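PDB 4O4A: lipoprotein, putative from Bacillus anthracis, which is of unknown function but is probably a membrane-anchored lipoprotein of the bacterial cell envelope, possibly lipid-binding. Local coordinates for residues D29-I34 with F60-F65; E39-V44 with N123-R128; V44-P49 with A71-K76. All blocks are in the same frame, centred on the assembly; numbering follows the deposited sequence.

Interaction 1. Residues D29-I34 with F60-F65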
ATOM      1  N   ASP B  29     -30.124  21.779  18.276  1.00 46.25           N
ATOM      2  CA  ASP B  29     -31.276  20.957  17.978  1.00 44.30           C
ATOM      3  C   ASP B  29     -31.195  20.178  16.681  1.00 43.69           C
ATOM      4  O   ASP B  29     -31.994  20.419  15.770  1.00 45.52           O
ATOM      5  CB  ASP B  29     -32.495  21.864  17.906  1.00 48.01           C
ATOM      6  CG  ASP B  29     -32.722  22.629  19.163  1.00 52.66           C
ATOM      7  OD1 ASP B  29     -32.338  22.129  20.243  1.00 53.42           O
ATOM      8  OD2 ASP B  29     -33.321  23.722  19.078  1.00 55.86           O
ATOM      9  N   THR B  30     -30.229  19.274  16.567  1.00 41.05           N
ATOM     10  CA  THR B  30     -30.143  18.440  15.378  1.00 39.84           C
ATOM     11  C   THR B  30     -30.042  16.956  15.741  1.00 39.42           C
ATOM     12  O   THR B  30     -29.330  16.580  16.659  1.00 35.67           O
ATOM     13  CB  THR B  30     -28.962  18.824  14.491  1.00 38.15           C
ATOM     14  OG1 THR B  30     -29.094  20.195  14.134  1.00 38.27           O
ATOM     15  CG2 THR B  30     -28.940  17.966  13.217  1.00 39.12           C
ATOM     16  N   ILE B  31     -30.766  16.139  14.987  1.00 39.50           N
ATOM     17  CA  ILE B  31     -30.765  14.704  15.146  1.00 39.43           C
ATOM     18  C   ILE B  31     -30.123  14.127  13.905  1.00 40.43           C
ATOM     19  O   ILE B  31     -30.533  14.458  12.790  1.00 45.50           O
ATOM     20  CB  ILE B  31     -32.193  14.152  15.241  1.00 40.24           C
ATOM     21  CG1 ILE B  31     -32.798  14.513  16.587  1.00 41.61           C
ATOM     22  CG2 ILE B  31     -32.194  12.643  15.091  1.00 40.73           C
ATOM     23  CD1 ILE B  31     -34.246  14.098  16.739  1.00 41.48           C
ATOM     24  N   TYR B  32     -29.117  13.282  14.089  1.00 36.87           N
ATOM     25  CA  TYR B  32     -28.440  12.661  12.966  1.00 36.81           C
ATOM     26  C   TYR B  32     -28.800  11.193  12.927  1.00 36.07           C
ATOM     27  O   TYR B  32     -28.619  10.493  13.909  1.00 34.38           O
ATOM     28  CB  TYR B  32     -26.926  12.814  13.094  1.00 34.54           C
ATOM     29  CG  TYR B  32     -26.459  14.242  13.044  1.00 34.80           C
ATOM     30  CD1 TYR B  32     -26.140  14.845  11.836  1.00 38.15           C
ATOM     31  CD2 TYR B  32     -26.350  15.004  14.203  1.00 34.63           C
ATOM     32  CE1 TYR B  32     -25.704  16.164  11.792  1.00 38.67           C
ATOM     33  CE2 TYR B  32     -25.930  16.326  14.173  1.00 35.30           C
ATOM     34  CZ  TYR B  32     -25.605  16.898  12.967  1.00 37.26           C
ATOM     35  OH  TYR B  32     -25.179  18.199  12.932  1.00 37.78           O
ATOM     36  N   LEU B  33     -29.308  10.739  11.788  1.00 36.26           N
ATOM     37  CA  LEU B  33     -29.663   9.342  11.607  1.00 36.98           C
ATOM     38  C   LEU B  33     -28.662   8.700  10.669  1.00 39.02           C
ATOM     39  O   LEU B  33     -28.570   9.071   9.501  1.00 43.02           O
ATOM     40  CB  LEU B  33     -31.057   9.228  11.024  1.00 38.26           C
ATOM     41  CG  LEU B  33     -32.125   9.958  11.827  1.00 38.56           C
ATOM     42  CD1 LEU B  33     -33.481   9.793  11.169  1.00 40.17           C
ATOM     43  CD2 LEU B  33     -32.174   9.457  13.260  1.00 38.72           C
ATOM     44  N   ILE B  34     -27.892   7.758  11.195  1.00 40.46           N
ATOM     45  CA  ILE B  34     -26.886   7.067  10.425  1.00 43.47           C
ATOM     46  C   ILE B  34     -27.315   5.620  10.139  1.00 45.50           C
ATOM     47  O   ILE B  34     -27.793   4.920  11.025  1.00 48.92           O
ATOM     48  CB  ILE B  34     -25.538   6.978  11.199  1.00 43.12           C
ATOM     49  CG1 ILE B  34     -24.922   8.348  11.462  1.00 42.36           C
ATOM     50  CG2 ILE B  34     -24.529   6.173  10.406  1.00 47.64           C
ATOM     51  CD1 ILE B  34     -25.526   9.100  12.610  1.00 46.11           C
ATOM     52  N   PHE B  60     -36.205  19.596  17.000  1.00 47.82           N
ATOM     53  CA  PHE B  60     -35.003  19.145  16.301  1.00 42.40           C
ATOM     54  C   PHE B  60     -35.127  19.049  14.795  1.00 43.60           C
ATOM     55  O   PHE B  60     -36.191  18.732  14.285  1.00 42.19           O
ATOM     56  CB  PHE B  60     -34.640  17.767  16.792  1.00 39.88           C
ATOM     57  CG  PHE B  60     -34.194  17.724  18.214  1.00 37.02           C
ATOM     58  CD1 PHE B  60     -35.111  17.762  19.239  1.00 37.06           C
ATOM     59  CD2 PHE B  60     -32.852  17.597  18.518  1.00 35.58           C
ATOM     60  CE1 PHE B  60     -34.697  17.696  20.560  1.00 37.86           C
ATOM     61  CE2 PHE B  60     -32.428  17.535  19.835  1.00 35.90           C
ATOM     62  CZ  PHE B  60     -33.354  17.589  20.855  1.00 37.21           C
ATOM     63  N   SER B  61     -34.020  19.312  14.098  1.00 43.16           N
ATOM     64  CA  SER B  61     -33.957  19.165  12.649  1.00 45.15           C
ATOM     65  C   SER B  61     -33.408  17.777  12.478  1.00 41.11           C
ATOM     66  O   SER B  61     -32.603  17.331  13.289  1.00 39.86           O
ATOM     67  CB  SER B  61     -33.016  20.182  12.007  1.00 49.41           C
ATOM     68  OG  SER B  61     -33.451  21.505  12.231  1.00 52.41           O
ATOM     69  N   VAL B  62     -33.826  17.077  11.440  1.00 41.34           N
ATOM     70  CA  VAL B  62     -33.398  15.690  11.278  1.00 40.43           C
ATOM     71  C   VAL B  62     -32.582  15.477  10.029  1.00 37.85           C
ATOM     72  O   VAL B  62     -33.072  15.677   8.933  1.00 36.96           O
ATOM     73  CB  VAL B  62     -34.608  14.741  11.220  1.00 41.95           C
ATOM     74  CG1 VAL B  62     -34.152  13.289  11.200  1.00 41.02           C
ATOM     75  CG2 VAL B  62     -35.519  14.970  12.409  1.00 43.73           C
ATOM     76  N   VAL B  63     -31.338  15.051  10.218  1.00 37.22           N
ATOM     77  CA  VAL B  63     -30.448  14.755   9.120  1.00 38.39           C
ATOM     78  C   VAL B  63     -30.420  13.261   8.944  1.00 40.32           C
ATOM     79  O   VAL B  63     -30.063  12.535   9.863  1.00 41.71           O
ATOM     80  CB  VAL B  63     -29.017  15.242   9.378  1.00 39.06           C
ATOM     81  CG1 VAL B  63     -28.083  14.736   8.286  1.00 43.44           C
ATOM     82  CG2 VAL B  63     -28.970  16.757   9.446  1.00 39.16           C
ATOM     83  N   THR B  64     -30.809  12.805   7.759  1.00 45.20           N
ATOM     84  CA  THR B  64     -30.811  11.391   7.433  1.00 45.64           C
ATOM     85  C   THR B  64     -29.747  11.147   6.409  1.00 46.49           C
ATOM     86  O   THR B  64     -29.812  11.679   5.305  1.00 53.60           O
ATOM     87  CB  THR B  64     -32.149  10.943   6.846  1.00 47.84           C
ATOM     88  OG1 THR B  64     -33.160  11.030   7.852  1.00 52.25           O
ATOM     89  CG2 THR B  64     -32.063   9.516   6.380  1.00 49.95           C
ATOM     90  N   PHE B  65     -28.745  10.366   6.776  1.00 44.15           N
ATOM     91  CA  PHE B  65     -27.674  10.068   5.857  1.00 43.64           C
ATOM     92  C   PHE B  65     -28.076   8.945   4.940  1.00 44.17           C
ATOM     93  O   PHE B  65     -28.780   8.032   5.328  1.00 46.04           O
ATOM     94  CB  PHE B  65     -26.383   9.688   6.599  1.00 41.04           C
ATOM     95  CG  PHE B  65     -25.741  10.837   7.316  1.00 39.67           C
ATOM     96  CD1 PHE B  65     -25.037  11.799   6.608  1.00 41.04           C
ATOM     97  CD2 PHE B  65     -25.833  10.959   8.697  1.00 39.27           C
ATOM     98  CE1 PHE B  65     -24.445  12.874   7.256  1.00 40.73           C
ATOM     99  CE2 PHE B  65     -25.241  12.029   9.358  1.00 38.19           C
ATOM    100  CZ  PHE B  65     -24.546  12.988   8.636  1.00 38.83           C
TER
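Val63 O receives the backbone N-H of Leu33 at 2.7 Å and, less directly, the CA-H of Tyr32, whose CA lies 3.5 Å from that same oxygen. The pattern repeats two residues earlier, where Ser61 O accepts Ile31 N at 2.8 Å. In return, the carbonyls of Asp29, Ile31 and Leu33 accept the N-H groups of Ser61, Val63 and Phe65. This alternation joins strands 30-34 and 60-64 as parallel neighbours inside a five-stranded mixed sheet, with strand 86-90 bonded along the other edge of 30-34. On the sheet face of Ile31 and Leu33, the two ends differ. Ile31 lays CG1 3.6 Å from CD2 of the Phe60 ring, the two side chains crossing at about a right angle, whereas Leu33 uses CD1 to meet Val62 CG1 at 3.6 Å. Thr30, Tyr32 and Val63 occupy the other face. The Tyr32 ring runs beside Val63, CD1 to CB 3.8 Å, because its CG stands anti to the carbonyl carbon (chi1 -64°); Thr30 CG2 sits over one face of this ring, near the rim, and the Tyr87 ring meets it with the two planes nearly parallel. Phe65 turns an edge to Leu33 O, from which CD2 is 3.4 Å away, and touches Tyr32 CD1 through CE2. Beyond them, Val63 rests on Val44, and Phe65 on both Leu42 and Val44, in the sheet of strand 40-45.

Interaction 2. Residues E39-V44 with N123-R128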
ATOM      1  N   GLU B  39     -19.874   3.045   8.566  1.00 44.87           N
ATOM      2  CA  GLU B  39     -18.770   3.421   9.415  1.00 46.00           C
ATOM      3  C   GLU B  39     -17.894   4.326   8.589  1.00 44.02           C
ATOM      4  O   GLU B  39     -17.649   4.056   7.420  1.00 40.54           O
ATOM      5  CB  GLU B  39     -18.000   2.186   9.892  1.00 53.46           C
ATOM      6  CG  GLU B  39     -16.982   2.462  10.999  1.00 62.85           C
ATOM      7  CD  GLU B  39     -16.445   1.186  11.656  1.00 74.86           C
ATOM      8  OE1 GLU B  39     -16.559   0.097  11.044  1.00 76.25           O
ATOM      9  OE2 GLU B  39     -15.931   1.271  12.802  1.00 72.86           O
ATOM     10  N   GLY B  40     -17.454   5.431   9.178  1.00 42.73           N
ATOM     11  CA  GLY B  40     -16.564   6.318   8.476  1.00 39.95           C
ATOM     12  C   GLY B  40     -16.975   7.760   8.437  1.00 38.80           C
ATOM     13  O   GLY B  40     -17.682   8.245   9.307  1.00 41.80           O
ATOM     14  N   ASP B  41     -16.518   8.432   7.397  1.00 40.04           N
ATOM     15  CA  ASP B  41     -16.745   9.845   7.205  1.00 38.86           C
ATOM     16  C   ASP B  41     -18.170  10.164   6.848  1.00 40.85           C
ATOM     17  O   ASP B  41     -18.800   9.417   6.125  1.00 40.62           O
ATOM     18  CB  ASP B  41     -15.840  10.338   6.100  1.00 39.43           C
ATOM     19  CG  ASP B  41     -14.381  10.106   6.411  1.00 41.82           C
ATOM     20  OD1 ASP B  41     -13.931  10.540   7.491  1.00 41.28           O
ATOM     21  OD2 ASP B  41     -13.684   9.492   5.578  1.00 41.70           O
ATOM     22  N   LEU B  42     -18.665  11.288   7.368  1.00 40.01           N
ATOM     23  CA  LEU B  42     -20.016  11.746   7.114  1.00 38.36           C
ATOM     24  C   LEU B  42     -19.974  13.186   6.630  1.00 38.89           C
ATOM     25  O   LEU B  42     -19.196  14.012   7.131  1.00 37.59           O
ATOM     26  CB  LEU B  42     -20.858  11.682   8.380  1.00 36.94           C
ATOM     27  CG  LEU B  42     -21.104  10.300   8.947  1.00 37.35           C
ATOM     28  CD1 LEU B  42     -21.740  10.404  10.319  1.00 37.84           C
ATOM     29  CD2 LEU B  42     -21.975   9.486   8.021  1.00 40.68           C
ATOM     30  N   ILE B  43     -20.820  13.490   5.662  1.00 38.28           N
ATOM     31  CA  ILE B  43     -20.879  14.825   5.133  1.00 39.66           C
ATOM     32  C   ILE B  43     -22.316  15.284   4.975  1.00 39.28           C
ATOM     33  O   ILE B  43     -23.170  14.552   4.478  1.00 35.92           O
ATOM     34  CB  ILE B  43     -20.175  14.919   3.775  1.00 41.98           C
ATOM     35  CG1 ILE B  43     -18.718  14.460   3.891  1.00 43.49           C
ATOM     36  CG2 ILE B  43     -20.242  16.339   3.258  1.00 42.28           C
ATOM     37  CD1 ILE B  43     -17.920  14.507   2.601  1.00 45.28           C
ATOM     38  N   VAL B  44     -22.564  16.510   5.420  1.00 39.23           N
ATOM     39  CA  VAL B  44     -23.863  17.134   5.280  1.00 39.53           C
ATOM     40  C   VAL B  44     -23.627  18.391   4.487  1.00 39.17           C
ATOM     41  O   VAL B  44     -22.731  19.175   4.822  1.00 45.01           O
ATOM     42  CB  VAL B  44     -24.466  17.538   6.626  1.00 40.20           C
ATOM     43  CG1 VAL B  44     -25.845  18.143   6.409  1.00 42.14           C
ATOM     44  CG2 VAL B  44     -24.575  16.339   7.544  1.00 38.18           C
ATOM     45  N   ASN B 123     -18.444  18.188   8.320  1.00 37.69           N
ATOM     46  CA  ASN B 123     -17.727  16.932   8.267  1.00 37.94           C
ATOM     47  C   ASN B 123     -17.757  16.266   9.608  1.00 38.59           C
ATOM     48  O   ASN B 123     -17.314  16.837  10.608  1.00 44.71           O
ATOM     49  CB  ASN B 123     -16.285  17.163   7.864  1.00 40.56           C
ATOM     50  CG  ASN B 123     -16.127  17.395   6.398  1.00 45.48           C
ATOM     51  OD1 ASN B 123     -16.441  16.522   5.607  1.00 48.75           O
ATOM     52  ND2 ASN B 123     -15.591  18.558   6.022  1.00 50.25           N
ATOM     53  N   LEU B 124     -18.315  15.069   9.645  1.00 40.00           N
ATOM     54  CA  LEU B 124     -18.355  14.290  10.854  1.00 40.83           C
ATOM     55  C   LEU B 124     -17.842  12.922  10.524  1.00 38.42           C
ATOM     56  O   LEU B 124     -17.664  12.571   9.373  1.00 34.13           O
ATOM     57  CB  LEU B 124     -19.765  14.136  11.397  1.00 41.79           C
ATOM     58  CG  LEU B 124     -20.501  15.383  11.849  1.00 47.39           C
ATOM     59  CD1 LEU B 124     -21.247  15.932  10.654  1.00 51.95           C
ATOM     60  CD2 LEU B 124     -21.490  15.050  12.955  1.00 48.85           C
ATOM     61  N   GLU B 125     -17.645  12.134  11.559  1.00 35.70           N
ATOM     62  CA  GLU B 125     -17.141  10.810  11.395  1.00 35.77           C
ATOM     63  C   GLU B 125     -17.781   9.959  12.455  1.00 35.84           C
ATOM     64  O   GLU B 125     -17.948  10.391  13.602  1.00 37.60           O
ATOM     65  CB  GLU B 125     -15.633  10.846  11.547  1.00 36.18           C
ATOM     66  CG  GLU B 125     -14.941   9.539  11.283  1.00 39.19           C
ATOM     67  CD  GLU B 125     -13.437   9.623  11.446  1.00 43.20           C
ATOM     68  OE1 GLU B 125     -12.878  10.739  11.469  1.00 44.34           O
ATOM     69  OE2 GLU B 125     -12.808   8.551  11.556  1.00 47.50           O
ATOM     70  N   VAL B 126     -18.131   8.739  12.087  1.00 35.98           N
ATOM     71  CA  VAL B 126     -18.763   7.832  13.027  1.00 35.49           C
ATOM     72  C   VAL B 126     -17.987   6.544  13.083  1.00 39.21           C
ATOM     73  O   VAL B 126     -17.317   6.157  12.104  1.00 39.98           O
ATOM     74  CB  VAL B 126     -20.214   7.525  12.608  1.00 33.80           C
ATOM     75  CG1 VAL B 126     -20.267   6.834  11.247  1.00 34.84           C
ATOM     76  CG2 VAL B 126     -20.914   6.672  13.642  1.00 32.88           C
ATOM     77  N   THR B 127     -18.095   5.871  14.224  1.00 42.43           N
ATOM     78  CA  THR B 127     -17.479   4.562  14.417  1.00 46.92           C
ATOM     79  C   THR B 127     -18.427   3.661  15.198  1.00 54.67           C
ATOM     80  O   THR B 127     -19.312   4.139  15.936  1.00 55.44           O
ATOM     81  CB  THR B 127     -16.150   4.652  15.195  1.00 45.13           C
ATOM     82  OG1 THR B 127     -15.555   3.364  15.310  1.00 44.54           O
ATOM     83  CG2 THR B 127     -16.366   5.206  16.587  1.00 46.10           C
ATOM     84  N   ARG B 128     -18.259   2.357  14.997  1.00 62.03           N
ATOM     85  CA  ARG B 128     -19.003   1.340  15.740  1.00 61.35           C
ATOM     86  C   ARG B 128     -17.971   0.563  16.549  1.00 63.98           C
ATOM     87  O   ARG B 128     -18.211   0.153  17.680  1.00 70.81           O
ATOM     88  CB  ARG B 128     -19.683   0.403  14.778  1.00 67.15           C
ATOM     89  CG  ARG B 128     -20.539   1.121  13.746  1.00 69.58           C
ATOM     90  CD  ARG B 128     -20.774   0.275  12.493  1.00 74.39           C
ATOM     91  NE  ARG B 128     -21.056  -1.130  12.768  1.00 78.76           N
ATOM     92  CZ  ARG B 128     -20.891  -2.082  11.854  1.00 78.85           C
ATOM     93  NH1 ARG B 128     -20.408  -1.776  10.657  1.00 79.98           N
ATOM     94  NH2 ARG B 128     -21.165  -3.341  12.143  1.00 82.21           N
TER
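Strand 40-44 pairs antiparallel with strand 123-126 in the middle of a four-stranded mixed sheet, Gly40 facing Val126 and Leu42 facing Leu124 as hydrogen-bonded pairs. Leu42 N gives to Leu124 O at 2.6 Å, and Leu124 N returns a bond to Leu42 O at 2.9 Å; Gly40 and Val126 exchange a like reciprocal pair of bonds. Gly40 adopts a positive phi of 128°, a backbone shape suited to a residue without CB. Leu42, Leu124 and Val126 make this face of the pair apolar, Leu42 CD1 reaching across obliquely to meet Val126 CG1 at 4.0 Å. The other face carries Asp41, Ile43, Asn123 and Glu125. Asn123 OD1 flanks Ile43 CG1 at 3.5 Å, while its ND2 bonds Ser108 OG. Just before the strand, Glu39 extends with CG anti to the backbone N (chi1 -169°), bringing OE2 to weak bonds with Thr127 OG1 and Arg128 N; its stronger partner is Thr129. The Arg128 side chain reaches a bound sulfate, probably from the crystallisation liquor. Asp41 and Glu125 point the same way, with OD1 and OE1 4.1 Å apart and carboxylate planes 64° from each other. Arg140 salt-bridges both acids, which would partly offset their mutual repulsion and probably keep them ionised.

Interaction 3. Residues V44-P49 with A71-K76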
ATOM      1  N   VAL B  44     -22.564  16.510   5.420  1.00 39.23           N
ATOM      2  CA  VAL B  44     -23.863  17.134   5.280  1.00 39.53           C
ATOM      3  C   VAL B  44     -23.627  18.391   4.487  1.00 39.17           C
ATOM      4  O   VAL B  44     -22.731  19.175   4.822  1.00 45.01           O
ATOM      5  CB  VAL B  44     -24.466  17.538   6.626  1.00 40.20           C
ATOM      6  CG1 VAL B  44     -25.845  18.143   6.409  1.00 42.14           C
ATOM      7  CG2 VAL B  44     -24.575  16.339   7.544  1.00 38.18           C
ATOM      8  N   VAL B  45     -24.387  18.590   3.425  1.00 38.34           N
ATOM      9  CA  VAL B  45     -24.225  19.796   2.618  1.00 39.83           C
ATOM     10  C   VAL B  45     -25.538  20.536   2.609  1.00 41.06           C
ATOM     11  O   VAL B  45     -26.579  19.961   2.305  1.00 41.83           O
ATOM     12  CB  VAL B  45     -23.803  19.488   1.189  1.00 40.92           C
ATOM     13  CG1 VAL B  45     -23.611  20.790   0.410  1.00 43.04           C
ATOM     14  CG2 VAL B  45     -22.523  18.677   1.180  1.00 40.82           C
ATOM     15  N   TYR B  46     -25.477  21.814   2.948  1.00 41.34           N
ATOM     16  CA  TYR B  46     -26.668  22.639   3.036  1.00 42.81           C
ATOM     17  C   TYR B  46     -26.831  23.576   1.848  1.00 45.66           C
ATOM     18  O   TYR B  46     -25.949  23.706   0.991  1.00 45.14           O
ATOM     19  CB  TYR B  46     -26.601  23.482   4.314  1.00 42.64           C
ATOM     20  CG  TYR B  46     -26.660  22.680   5.600  1.00 40.93           C
ATOM     21  CD1 TYR B  46     -25.529  22.063   6.104  1.00 40.68           C
ATOM     22  CD2 TYR B  46     -27.844  22.572   6.316  1.00 40.00           C
ATOM     23  CE1 TYR B  46     -25.582  21.334   7.277  1.00 39.33           C
ATOM     24  CE2 TYR B  46     -27.911  21.853   7.489  1.00 40.70           C
ATOM     25  CZ  TYR B  46     -26.771  21.233   7.964  1.00 40.45           C
ATOM     26  OH  TYR B  46     -26.829  20.533   9.147  1.00 39.69           O
ATOM     27  N   ASN B  47     -27.993  24.218   1.815  1.00 46.51           N
ATOM     28  CA  ASN B  47     -28.323  25.190   0.801  1.00 48.35           C
ATOM     29  C   ASN B  47     -28.232  24.634  -0.616  1.00 50.47           C
ATOM     30  O   ASN B  47     -27.860  25.337  -1.537  1.00 51.89           O
ATOM     31  CB  ASN B  47     -27.420  26.405   0.950  1.00 47.77           C
ATOM     32  CG  ASN B  47     -27.945  27.602   0.210  1.00 49.88           C
ATOM     33  OD1 ASN B  47     -29.155  27.824   0.138  1.00 50.15           O
ATOM     34  ND2 ASN B  47     -27.043  28.392  -0.337  1.00 51.35           N
ATOM     35  N   VAL B  48     -28.592  23.368  -0.779  1.00 50.60           N
ATOM     36  CA  VAL B  48     -28.595  22.735  -2.089  1.00 53.58           C
ATOM     37  C   VAL B  48     -30.012  22.844  -2.648  1.00 56.88           C
ATOM     38  O   VAL B  48     -30.930  22.185  -2.156  1.00 58.36           O
ATOM     39  CB  VAL B  48     -28.204  21.260  -1.991  1.00 52.34           C
ATOM     40  CG1 VAL B  48     -28.235  20.598  -3.362  1.00 54.32           C
ATOM     41  CG2 VAL B  48     -26.827  21.133  -1.367  1.00 50.80           C
ATOM     42  N   PRO B  49     -30.198  23.663  -3.682  1.00 60.26           N
ATOM     43  CA  PRO B  49     -31.544  23.835  -4.222  1.00 64.66           C
ATOM     44  C   PRO B  49     -32.063  22.571  -4.891  1.00 64.81           C
ATOM     45  O   PRO B  49     -31.310  21.875  -5.569  1.00 63.90           O
ATOM     46  CB  PRO B  49     -31.372  24.957  -5.249  1.00 67.84           C
ATOM     47  CG  PRO B  49     -29.945  24.851  -5.681  1.00 68.21           C
ATOM     48  CD  PRO B  49     -29.180  24.349  -4.492  1.00 63.54           C
ATOM     49  N   ALA B  71     -25.428  13.453   3.084  1.00 38.05           N
ATOM     50  CA  ALA B  71     -26.743  14.053   3.281  1.00 38.83           C
ATOM     51  C   ALA B  71     -26.746  15.396   2.614  1.00 40.00           C
ATOM     52  O   ALA B  71     -25.868  16.213   2.843  1.00 41.62           O
ATOM     53  CB  ALA B  71     -27.068  14.197   4.743  1.00 38.06           C
ATOM     54  N   VAL B  72     -27.738  15.606   1.767  1.00 43.12           N
ATOM     55  CA  VAL B  72     -27.865  16.815   0.991  1.00 44.73           C
ATOM     56  C   VAL B  72     -29.190  17.453   1.320  1.00 44.51           C
ATOM     57  O   VAL B  72     -30.195  16.774   1.321  1.00 48.39           O
ATOM     58  CB  VAL B  72     -27.864  16.432  -0.486  1.00 47.41           C
ATOM     59  CG1 VAL B  72     -28.137  17.629  -1.370  1.00 51.07           C
ATOM     60  CG2 VAL B  72     -26.537  15.786  -0.855  1.00 47.77           C
ATOM     61  N   THR B  73     -29.207  18.745   1.612  1.00 45.07           N
ATOM     62  CA  THR B  73     -30.467  19.413   1.935  1.00 47.22           C
ATOM     63  C   THR B  73     -30.528  20.830   1.428  1.00 50.87           C
ATOM     64  O   THR B  73     -29.502  21.482   1.225  1.00 51.97           O
ATOM     65  CB  THR B  73     -30.733  19.469   3.458  1.00 47.35           C
ATOM     66  OG1 THR B  73     -32.005  20.093   3.711  1.00 45.66           O
ATOM     67  CG2 THR B  73     -29.635  20.252   4.168  1.00 48.07           C
ATOM     68  N   SER B  74     -31.760  21.297   1.243  1.00 53.56           N
ATOM     69  CA  SER B  74     -32.033  22.653   0.800  1.00 53.18           C
ATOM     70  C   SER B  74     -32.167  23.594   1.997  1.00 52.97           C
ATOM     71  O   SER B  74     -32.365  24.782   1.820  1.00 57.22           O
ATOM     72  CB  SER B  74     -33.287  22.690  -0.050  1.00 55.72           C
ATOM     73  OG  SER B  74     -34.389  22.105   0.622  1.00 54.99           O
ATOM     74  N   THR B  75     -32.078  23.069   3.219  1.00 49.43           N
ATOM     75  CA  THR B  75     -32.126  23.915   4.402  1.00 48.74           C
ATOM     76  C   THR B  75     -30.949  24.875   4.281  1.00 49.19           C
ATOM     77  O   THR B  75     -29.846  24.441   4.019  1.00 45.78           O
ATOM     78  CB  THR B  75     -32.046  23.078   5.688  1.00 46.55           C
ATOM     79  OG1 THR B  75     -33.213  22.243   5.783  1.00 45.81           O
ATOM     80  CG2 THR B  75     -31.964  23.970   6.913  1.00 45.88           C
ATOM     81  N   LYS B  76     -31.199  26.176   4.448  1.00 52.91           N
ATOM     82  CA  LYS B  76     -30.152  27.192   4.257  1.00 55.61           C
ATOM     83  C   LYS B  76     -28.840  26.932   4.972  1.00 50.79           C
ATOM     84  O   LYS B  76     -27.790  27.001   4.363  1.00 52.14           O
ATOM     85  CB  LYS B  76     -30.658  28.640   4.475  1.00 63.17           C
ATOM     86  CG  LYS B  76     -31.441  29.150   3.260  1.00 71.96           C
ATOM     87  CD  LYS B  76     -31.683  30.661   3.172  1.00 80.91           C
ATOM     88  CE  LYS B  76     -32.455  31.244   4.359  1.00 84.15           C
ATOM     89  NZ  LYS B  76     -32.648  32.720   4.230  1.00 86.57           N
TER
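An ST turn at Thr73 shapes the point where inner strand 40-45 and its parallel neighbour, the edge strand 70-72, run out into loops that stay bonded to each other. Within the strands, Val44 pairs with Ala71 and Val45 with Val72: Val45 N donates to Ala71 O at 2.9 Å, and Thr73 N to Val45 O at 3.0 Å. Beyond Val45 the regular parallel pattern gives way. Thr73 OG1, anti to its own backbone N (chi1 -178°), takes the N-H of Thr75 in a nearly straight bond of 3.0 Å, and it is bonded as well with Glu52 O. The turn places Thr75 O where Asn47 N can reach it, at 2.9 Å and from above the carbonyl plane, while Thr73 O accepts Val48 N at the same distance. The loop 46-48 is thus pinned at two successive amides. Tyr46 presents its ring edge to Thr75 O, and CD2 of that ring touches Thr73 CG2 at 3.6 Å. Val48 swings its side chain across that of Val72 at roughly a right angle, CG1 to CG1 3.6 Å, forming an apolar patch under helix 149-166, where Ile161 touches Val48 and Tyr165 touches Val72. Asn47 ties the loop back to strand 117-126, its ND2 bonding Glu118 O and its backbone O the indole N-H of Trp117. The arrangement is that of an edge strand paired in parallel within a mixed sheet, with helix 149-166 on one face and, on the other, the sheet of strand 60-64, whose Val63 lies against Val44 and Ala71.

Overall arrangement
Interactions 2 and 3 share strand 40-45, which pairs with 117-126 along one edge and with 70-72 along the other; their segments meet where Ile43 O probably bonds Ala71 N. Interaction 1 belongs to the sheet of strands 30-35 and 60-64, and Phe65 and Val63 join the two sheets by packing, both on Val44 and Ala71 and Phe65 also on Leu42. Interactions 1 and 2 are largely buried; interaction 3, at the sheet margin, is only partly so. Interaction 1 is mostly backbone bonding and apolar contact, interaction 2 adds acids bridged by Arg140, and interaction 3 mixes loop amide-to-carbonyl bonds with an ST turn and a valine contact. Along the chain, interaction 3 nests inside the loop closed by interaction 2.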